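Local coordinates for putative poly(3-hydroxybutyrate) depolymerase LpqC (Bordetella parapertussis 12822, PDB 3D0K), which probably hydrolyses ester bonds, perhaps those of poly(3-hydroxybutyrate), as a member of the alpha/beta-hydrolase family, at residues V59-L64 against A87-D92; S100-R105 against G150-H155. One frame throughout, in Å; residues are numbered along the deposited sequence.

Interaction 1: residues V59-L64 against A87-D92; sequences VQHGVL and APTFSD
His-61 reaches across to the backbone of Phe-90, where its NE2 takes the N-H in a nearly straight hydrogen bond of 3.0 Å, 172° at the hydrogen. The donor lies in the plane of the imidazole, at its edge, and the same edge meets CA of Thr-89. With chi1 at 54°, CG sits between the backbone N and the carbonyl carbon, carrying the ring over to the chain just beyond strand 84-89. ND1 donates to Gly-62 O at 3.0 Å, tilted from the ring plane but directed at a lone pair of that carbonyl. One nitrogen accepting and the other donating fixes the ring's rotation, and histidine suits a place that needs both roles. The two segments end neighbouring parallel strands, 56-60 and 84-89, in the central mixed sheet of an alpha/beta-hydrolase fold, and run on as loops past the C-terminal strand ends. Pro-88 has no N-H to give Val-59 O, and a water takes its place, donating to Val-59 O and Pro-88 O and accepting from His-61 N. Ala-87 CA lies 3.3 Å from Val-59 O, a CA-H...O contact between the strands. Gln-60, bent at chi2 (-65°), crosses the Pro-88 ring at about a right angle, while its amide end meets the edge of the Phe-90 ring. That flat apolar ring is buried, stacked on Phe-40, edge-to-face with Trp-95 and touched by Leu-123. A second water donates to both Val-63 O (2.8 Å) and Asp-92 OD1 (2.7 Å), bridging the loops where they have spread apart.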
loop_
_atom_site.group_PDB
_atom_site.type_symbol
_atom_site.label_atom_id
_atom_site.label_comp_id
_atom_site.label_asym_id
_atom_site.label_seq_id
_atom_site.Cartn_x
_atom_site.Cartn_y
_atom_site.Cartn_z
ATOM N N VAL A 59 -1.378 6.672 -0.516
ATOM C CA VAL A 59 -0.122 6.410 0.220
ATOM C C VAL A 59 -0.455 5.746 1.540
ATOM O O VAL A 59 -1.206 6.327 2.342
ATOM C CB VAL A 59 0.626 7.749 0.449
ATOM C CG1 VAL A 59 1.805 7.559 1.343
ATOM C CG2 VAL A 59 1.035 8.372 -0.886
ATOM N N GLN A 60 0.105 4.563 1.814
ATOM C CA GLN A 60 -0.156 3.907 3.104
ATOM C C GLN A 60 1.025 3.964 4.079
ATOM O O GLN A 60 2.101 3.518 3.729
ATOM C CB GLN A 60 -0.585 2.473 2.919
ATOM C CG GLN A 60 -1.927 2.317 2.174
ATOM C CD GLN A 60 -3.082 2.900 2.992
ATOM O OE1 GLN A 60 -3.013 2.983 4.253
ATOM N NE2 GLN A 60 -4.147 3.281 2.309
ATOM N N HIS A 61 0.762 4.493 5.270
ATOM C CA HIS A 61 1.775 4.770 6.333
ATOM C C HIS A 61 2.337 3.469 6.892
ATOM O O HIS A 61 1.762 2.402 6.692
ATOM C CB HIS A 61 1.127 5.618 7.461
ATOM C CG HIS A 61 -0.149 5.031 8.040
ATOM N ND1 HIS A 61 -0.216 3.781 8.622
ATOM C CD2 HIS A 61 -1.410 5.543 8.121
ATOM C CE1 HIS A 61 -1.451 3.546 9.033
ATOM N NE2 HIS A 61 -2.185 4.613 8.761
ATOM N N GLY A 62 3.455 3.531 7.617
ATOM C CA GLY A 62 3.912 2.311 8.267
ATOM C C GLY A 62 3.323 2.163 9.676
ATOM O O GLY A 62 2.183 2.601 9.951
ATOM N N VAL A 63 4.135 1.601 10.564
ATOM C CA VAL A 63 3.703 1.125 11.884
ATOM C C VAL A 63 3.311 2.272 12.831
ATOM O O VAL A 63 2.385 2.122 13.655
ATOM C CB VAL A 63 4.787 0.164 12.515
ATOM C CG1 VAL A 63 6.058 0.931 12.910
ATOM C CG2 VAL A 63 4.189 -0.640 13.706
ATOM N N LEU A 64 3.959 3.428 12.639
ATOM C CA LEU A 64 3.684 4.621 13.467
ATOM C C LEU A 64 2.295 5.222 13.225
ATOM O O LEU A 64 1.836 6.040 14.025
ATOM C CB LEU A 64 4.756 5.686 13.226
ATOM C CG LEU A 64 6.205 5.201 13.436
ATOM C CD1 LEU A 64 7.185 6.322 13.034
ATOM C CD2 LEU A 64 6.411 4.770 14.854
ATOM N N ALA A 87 -3.815 9.827 1.805
ATOM C CA ALA A 87 -3.228 8.907 2.764
ATOM C C ALA A 87 -4.294 8.420 3.772
ATOM O O ALA A 87 -4.517 9.087 4.808
ATOM C CB ALA A 87 -2.051 9.553 3.442
ATOM N N PRO A 88 -4.958 7.280 3.459
ATOM C CA PRO A 88 -5.908 6.698 4.409
ATOM C C PRO A 88 -5.133 6.326 5.670
ATOM O O PRO A 88 -4.192 5.526 5.604
ATOM C CB PRO A 88 -6.435 5.443 3.686
ATOM C CG PRO A 88 -6.153 5.719 2.174
ATOM C CD PRO A 88 -4.836 6.463 2.226
ATOM N N THR A 89 -5.580 6.869 6.809
ATOM C CA THR A 89 -4.820 6.838 8.049
ATOM C C THR A 89 -5.590 6.114 9.149
ATOM O O THR A 89 -6.676 6.539 9.517
ATOM C CB THR A 89 -4.508 8.265 8.479
ATOM O OG1 THR A 89 -3.824 8.905 7.393
ATOM C CG2 THR A 89 -3.638 8.268 9.698
ATOM N N PHE A 90 -4.982 5.051 9.696
ATOM C CA PHE A 90 -5.692 4.138 10.635
ATOM C C PHE A 90 -5.008 4.237 11.981
ATOM O O PHE A 90 -3.894 3.750 12.157
ATOM C CB PHE A 90 -5.681 2.684 10.073
ATOM C CG PHE A 90 -6.372 2.562 8.740
ATOM C CD1 PHE A 90 -7.743 2.403 8.668
ATOM C CD2 PHE A 90 -5.644 2.691 7.540
ATOM C CE1 PHE A 90 -8.374 2.322 7.447
ATOM C CE2 PHE A 90 -6.246 2.610 6.321
ATOM C CZ PHE A 90 -7.630 2.459 6.260
ATOM N N SER A 91 -5.652 4.926 12.911
ATOM C CA SER A 91 -5.019 5.243 14.161
ATOM C C SER A 91 -4.847 3.998 15.018
ATOM O O SER A 91 -5.603 3.049 14.881
ATOM C CB SER A 91 -5.854 6.280 14.918
ATOM O OG SER A 91 -7.084 5.710 15.343
ATOM N N ASP A 92 -3.846 4.008 15.883
ATOM C CA ASP A 92 -3.653 2.920 16.842
ATOM C C ASP A 92 -4.857 2.773 17.764
ATOM O O ASP A 92 -5.196 1.650 18.200
ATOM C CB ASP A 92 -2.427 3.189 17.674
ATOM C CG ASP A 92 -1.157 2.768 16.997
ATOM O OD1 ASP A 92 -1.138 1.714 16.309
ATOM O OD2 ASP A 92 -0.143 3.490 17.172
HETATM O O HOH W 1 -1.499 6.349 5.043
HETATM O O HOH W 2 1.219 0.518 15.615
#

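Interaction 2: residues S100-R105 against G150-H155; sequences SYNNGR and GGQFVH. With SO4 (sulfate ion), chain E.
The rings of Tyr-101 and Phe-153 lie nearly parallel, planes 29° apart, but are slid so far that they barely overlap, with centroids 5.0 Å apart. Phe-153 CD2, 3.4 Å from Tyr-101 CE1, and Gly-150 both approach the tyrosine ring obliquely, and the His-61 ring meets it too. Tyr-101 O lies at the edge of the Phe-153 ring, near its plane, and Tyr-121 meets Phe-153 edge-to-face. CG anti to the backbone N in Tyr-101 (chi1 178°) carries the phenol to the first turn of helix 149-160; there Gly-150, having no side chain, allows OH to lie 3.4 Å from its CA. The hydroxyl itself bonds to His-61 O. Gly-150 is the last residue of a GxSxG sequence, consistent with the nucleophile elbow of alpha/beta-hydrolases; the loop packs on that turn, just after the likely nucleophile in sequence. Asn-102 and Gln-152 cross with their amide planes about perpendicular. Extended beyond CG, Gln-152 donates from NE2 to O1 of a sulfate, probably from the crystallisation liquor, at 2.8 Å, while OE1 accepts from Arg-156. A type I turn, Tyr-101 to Gly-104, holds the loop; positive phi suits glycine at its last position.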
loop_
_atom_site.group_PDB
_atom_site.type_symbol
_atom_site.label_atom_id
_atom_site.label_comp_id
_atom_site.label_asym_id
_atom_site.label_seq_id
_atom_site.Cartn_x
_atom_site.Cartn_y
_atom_site.Cartn_z
ATOM N N SER A 100 -5.382 -5.215 12.851
ATOM C CA SER A 100 -6.388 -4.338 12.264
ATOM C C SER A 100 -5.874 -3.617 11.044
ATOM O O SER A 100 -6.674 -3.217 10.177
ATOM C CB SER A 100 -6.852 -3.257 13.267
ATOM O OG SER A 100 -7.254 -3.837 14.509
ATOM N N TYR A 101 -4.575 -3.347 11.017
ATOM C CA TYR A 101 -4.035 -2.568 9.925
ATOM C C TYR A 101 -3.268 -3.480 8.935
ATOM O O TYR A 101 -3.809 -3.821 7.895
ATOM C CB TYR A 101 -3.137 -1.407 10.441
ATOM C CG TYR A 101 -2.505 -0.606 9.289
ATOM C CD1 TYR A 101 -3.314 -0.045 8.291
ATOM C CD2 TYR A 101 -1.114 -0.374 9.239
ATOM C CE1 TYR A 101 -2.755 0.710 7.261
ATOM C CE2 TYR A 101 -0.523 0.389 8.171
ATOM C CZ TYR A 101 -1.381 0.921 7.195
ATOM O OH TYR A 101 -0.821 1.653 6.156
ATOM N N ASN A 102 -2.013 -3.830 9.264
ATOM C CA ASN A 102 -1.223 -4.778 8.457
ATOM C C ASN A 102 -2.026 -5.982 7.893
ATOM O O ASN A 102 -1.846 -6.359 6.722
ATOM C CB ASN A 102 -0.044 -5.403 9.233
ATOM C CG ASN A 102 0.830 -4.431 9.981
ATOM O OD1 ASN A 102 2.076 -4.670 10.085
ATOM N ND2 ASN A 102 0.236 -3.402 10.582
ATOM N N ASN A 103 -2.794 -6.655 8.761
ATOM C CA ASN A 103 -3.500 -7.904 8.443
ATOM C C ASN A 103 -4.967 -7.702 8.016
ATOM O O ASN A 103 -5.708 -8.692 7.782
ATOM C CB ASN A 103 -3.483 -8.907 9.629
ATOM C CG ASN A 103 -2.063 -9.237 10.151
ATOM O OD1 ASN A 103 -1.912 -9.940 11.184
ATOM N ND2 ASN A 103 -1.041 -8.730 9.485
ATOM N N GLY A 104 -5.391 -6.443 7.914
ATOM C CA GLY A 104 -6.683 -6.151 7.238
ATOM C C GLY A 104 -7.959 -6.538 8.021
ATOM O O GLY A 104 -9.042 -6.598 7.438
ATOM N N ARG A 105 -7.845 -6.789 9.317
ATOM C CA ARG A 105 -9.006 -7.296 10.111
ATOM C C ARG A 105 -9.671 -8.514 9.399
ATOM O O ARG A 105 -10.900 -8.542 9.219
ATOM C CB ARG A 105 -10.065 -6.176 10.316
ATOM C CG ARG A 105 -9.914 -5.381 11.558
ATOM C CD ARG A 105 -11.079 -4.432 11.867
ATOM N NE ARG A 105 -12.141 -5.137 12.528
ATOM C CZ ARG A 105 -13.368 -5.309 12.045
ATOM N NH1 ARG A 105 -14.245 -6.019 12.737
ATOM N NH2 ARG A 105 -13.725 -4.776 10.888
ATOM N N GLY A 150 2.657 -0.459 5.861
ATOM C CA GLY A 150 1.775 -0.089 4.776
ATOM C C GLY A 150 2.184 -0.874 3.510
ATOM O O GLY A 150 1.375 -1.073 2.656
ATOM N N GLY A 151 3.444 -1.325 3.389
ATOM C CA GLY A 151 3.813 -2.204 2.254
ATOM C C GLY A 151 3.267 -3.634 2.564
ATOM O O GLY A 151 2.904 -4.382 1.634
ATOM N N GLN A 152 3.195 -4.010 3.848
ATOM C CA GLN A 152 2.415 -5.244 4.213
ATOM C C GLN A 152 0.936 -5.092 3.764
ATOM O O GLN A 152 0.393 -5.971 3.107
ATOM C CB GLN A 152 2.466 -5.514 5.682
ATOM C CG GLN A 152 3.859 -5.800 6.210
ATOM C CD GLN A 152 3.810 -6.229 7.656
ATOM O OE1 GLN A 152 2.892 -6.912 8.047
ATOM N NE2 GLN A 152 4.831 -5.858 8.446
ATOM N N PHE A 153 0.318 -3.964 4.113
ATOM C CA PHE A 153 -1.076 -3.673 3.734
ATOM C C PHE A 153 -1.290 -3.761 2.221
ATOM O O PHE A 153 -2.235 -4.407 1.766
ATOM C CB PHE A 153 -1.386 -2.265 4.269
ATOM C CG PHE A 153 -2.804 -1.773 4.060
ATOM C CD1 PHE A 153 -3.183 -1.167 2.846
ATOM C CD2 PHE A 153 -3.721 -1.803 5.118
ATOM C CE1 PHE A 153 -4.457 -0.671 2.677
ATOM C CE2 PHE A 153 -5.019 -1.255 4.946
ATOM C CZ PHE A 153 -5.356 -0.683 3.741
ATOM N N VAL A 154 -0.417 -3.106 1.450
ATOM C CA VAL A 154 -0.592 -3.039 0.009
ATOM C C VAL A 154 -0.522 -4.417 -0.680
ATOM O O VAL A 154 -1.378 -4.728 -1.527
ATOM C CB VAL A 154 0.388 -2.002 -0.601
ATOM C CG1 VAL A 154 0.561 -2.165 -2.141
ATOM C CG2 VAL A 154 -0.035 -0.592 -0.196
ATOM N N HIS A 155 0.477 -5.246 -0.325
ATOM C CA HIS A 155 0.580 -6.563 -1.017
ATOM C C HIS A 155 -0.531 -7.521 -0.604
ATOM O O HIS A 155 -0.968 -8.340 -1.407
ATOM C CB HIS A 155 1.984 -7.215 -0.943
ATOM C CG HIS A 155 2.313 -7.862 0.369
ATOM N ND1 HIS A 155 2.169 -9.221 0.585
ATOM C CD2 HIS A 155 2.897 -7.364 1.486
ATOM C CE1 HIS A 155 2.598 -9.518 1.812
ATOM N NE2 HIS A 155 3.003 -8.401 2.390
HETATM S S SO4 E . 7.192 -3.384 9.474
HETATM O O1 SO4 E . 6.563 -3.617 8.173
HETATM O O2 SO4 E . 6.628 -4.384 10.393
HETATM O O3 SO4 E . 8.619 -3.530 9.504
HETATM O O4 SO4 E . 6.776 -2.140 10.088
HETATM O O HOH W 3 1.503 -8.790 10.453
#

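How the interactions relate
Tyr-101 joins the two contacts: its OH, from interaction 2, lies 2.7 Å from His-61 O of interaction 1, a probable hydrogen bond. Apolar packing reinforces it, with Phe-90 CD2 3.5 Å from Tyr-101 CE1 and Gln-60 CG 3.8 Å from Phe-153 CD1. The centres are about 10 Å apart, and the two follow each other along the chain. Both reach the neighbourhood of the probable active site: Gly-150 belongs to the likely elbow, and Val-63 lies near the presumed Ser-148, His-271, Asp-216 triad. The sulfate, also bound by Arg-237, lies about 4 Å from the Val-63 side chain; though probably from the crystallisation liquor, it may mark a pocket.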